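Side-chain contact in peptide ABC transporter, peptide-binding protein (Thermus thermophilus, PDB 2D5W), which binds oligopeptides outside the cell membrane and probably delivers them to an ABC transporter for uptake: residues A20-R25 and A31-I36. Numbering follows the deposited sequence.
Sequences AGDFLR and AIKSEI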
loop_
_atom_site.group_PDB
_atom_site.type_symbol
_atom_site.label_atom_id
_atom_site.label_comp_id
_atom_site.label_asym_id
_atom_site.label_seq_id
_atom_site.Cartn_x
_atom_site.Cartn_y
_atom_site.Cartn_z
ATOM N N ALA A 20 11.346 8.823 4.240
ATOM C CA ALA A 20 11.831 9.919 3.401
ATOM C C ALA A 20 12.757 9.637 2.221
ATOM O O ALA A 20 12.433 9.999 1.090
ATOM C CB ALA A 20 12.462 10.988 4.303
ATOM N N GLY A 21 13.906 9.026 2.481
ATOM C CA GLY A 21 14.861 8.755 1.415
ATOM C C GLY A 21 14.531 7.606 0.481
ATOM O O GLY A 21 15.065 7.533 -0.627
ATOM N N ASP A 22 13.658 6.710 0.927
ATOM C CA ASP A 22 13.238 5.536 0.149
ATOM C C ASP A 22 12.095 5.995 -0.759
ATOM O O ASP A 22 10.990 5.445 -0.722
ATOM C CB ASP A 22 12.775 4.459 1.144
ATOM C CG ASP A 22 12.321 3.174 0.482
ATOM O OD1 ASP A 22 12.938 2.737 -0.511
ATOM O OD2 ASP A 22 11.347 2.579 0.991
ATOM N N PHE A 23 12.381 6.986 -1.603
ATOM C CA PHE A 23 11.354 7.585 -2.445
ATOM C C PHE A 23 10.712 6.751 -3.541
ATOM O O PHE A 23 9.680 7.146 -4.081
ATOM C CB PHE A 23 11.832 8.956 -2.977
ATOM C CG PHE A 23 12.952 8.894 -3.980
ATOM C CD1 PHE A 23 12.689 8.621 -5.318
ATOM C CD2 PHE A 23 14.258 9.181 -3.600
ATOM C CE1 PHE A 23 13.712 8.639 -6.266
ATOM C CE2 PHE A 23 15.288 9.202 -4.543
ATOM C CZ PHE A 23 15.010 8.933 -5.878
ATOM N N LEU A 24 11.298 5.603 -3.870
ATOM C CA LEU A 24 10.684 4.717 -4.855
ATOM C C LEU A 24 9.973 3.593 -4.095
ATOM O O LEU A 24 9.378 2.700 -4.694
ATOM C CB LEU A 24 11.726 4.138 -5.814
ATOM C CG LEU A 24 12.342 5.139 -6.800
ATOM C CD1 LEU A 24 13.321 4.414 -7.710
ATOM C CD2 LEU A 24 11.251 5.819 -7.620
ATOM N N ARG A 25 10.043 3.650 -2.766
ATOM C CA ARG A 25 9.384 2.682 -1.891
ATOM C C ARG A 25 9.830 1.245 -2.116
ATOM O O ARG A 25 9.046 0.307 -1.925
ATOM C CB ARG A 25 7.864 2.792 -2.060
ATOM C CG ARG A 25 7.354 4.210 -1.837
ATOM C CD ARG A 25 5.882 4.363 -2.176
ATOM N NE ARG A 25 5.426 5.729 -1.932
ATOM C CZ ARG A 25 4.186 6.158 -2.147
ATOM N NH1 ARG A 25 3.264 5.328 -2.616
ATOM N NH2 ARG A 25 3.865 7.419 -1.886
ATOM N N ALA A 31 1.744 1.202 4.158
ATOM C CA ALA A 31 0.727 2.235 4.093
ATOM C C ALA A 31 1.025 3.333 5.118
ATOM O O ALA A 31 0.847 4.515 4.828
ATOM C CB ALA A 31 -0.651 1.633 4.357
ATOM N N ILE A 32 1.493 2.960 6.308
ATOM C CA ILE A 32 1.765 3.973 7.324
ATOM C C ILE A 32 2.877 4.919 6.875
ATOM O O ILE A 32 2.825 6.122 7.148
ATOM C CB ILE A 32 2.102 3.334 8.718
ATOM C CG1 ILE A 32 2.307 4.437 9.766
ATOM C CG2 ILE A 32 3.338 2.452 8.628
ATOM C CD1 ILE A 32 1.108 5.340 9.977
ATOM N N LYS A 33 3.872 4.386 6.174
ATOM C CA LYS A 33 4.972 5.202 5.670
ATOM C C LYS A 33 4.445 6.231 4.659
ATOM O O LYS A 33 4.783 7.411 4.724
ATOM C CB LYS A 33 6.019 4.290 5.026
ATOM C CG LYS A 33 7.199 4.991 4.366
ATOM C CD LYS A 33 8.226 3.947 3.938
ATOM C CE LYS A 33 9.354 4.523 3.101
ATOM N NZ LYS A 33 9.010 4.568 1.652
ATOM N N SER A 34 3.601 5.787 3.736
ATOM C CA SER A 34 3.041 6.694 2.744
ATOM C C SER A 34 2.153 7.763 3.370
ATOM O O SER A 34 2.180 8.919 2.957
ATOM C CB SER A 34 2.250 5.911 1.701
ATOM O OG SER A 34 3.127 5.287 0.781
ATOM N N GLU A 35 1.362 7.384 4.366
ATOM C CA GLU A 35 0.484 8.351 5.016
ATOM C C GLU A 35 1.298 9.452 5.689
ATOM O O GLU A 35 1.030 10.638 5.505
ATOM C CB GLU A 35 -0.389 7.658 6.056
ATOM C CG GLU A 35 -1.419 8.578 6.681
ATOM C CD GLU A 35 -2.135 7.922 7.836
ATOM O OE1 GLU A 35 -1.636 8.016 8.975
ATOM O OE2 GLU A 35 -3.189 7.298 7.601
ATOM N N ILE A 36 2.296 9.056 6.469
ATOM C CA ILE A 36 3.141 10.013 7.163
ATOM C C ILE A 36 3.865 10.916 6.174
ATOM O O ILE A 36 3.984 12.124 6.387
ATOM C CB ILE A 36 4.177 9.286 8.047
ATOM C CG1 ILE A 36 3.460 8.625 9.223
ATOM C CG2 ILE A 36 5.242 10.262 8.545
ATOM C CD1 ILE A 36 4.350 7.755 10.075
#
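K33 NZ, the buried ammonium of a lysine on helix 31-40, is gripped by D22 through both its backbone and its side chain: it donates to D22 O at 3.2 Å and forms a salt bridge with D22 OD2 at 3.1 Å. D22 lies in the loop that follows strand 7-12 in this periplasmic-binding-protein fold; it centres an inverse gamma turn and opens a type I beta turn that ends at R25. The carboxylate oxygen is met from above its plane, 41° out, and the carboxylate also accepts hydrogen bonds from two backbone amides further along the loop, S28 N to OD2 and I27 N to OD1. S28 O takes a further bond from NZ, so the lysine ties the turn, the loop beyond it and the helix together. D22 O is shared: R25 N closes the turn onto it at 2.9 Å, and NZ comes from the opposite face of the carbonyl plane. K33 runs out extended as far as CE, then bends at chi4 (-87°), which turns NZ onto D22. A methionine here would probably leave D22 OD2 without its charged mate and the loop less firmly tied to the helix. R25 NE stays 5.2 Å from K33 NZ, and the D22 carboxylate probably eases the nearness of the two cations. Beside this grip the bound peptide packs a basic side chain on R25 and S34, placing the pair at the ligand site. S34 OG sits over the centre of one guanidinium face, 3.2 Å from R25 CZ, a contact without a hydrogen bond.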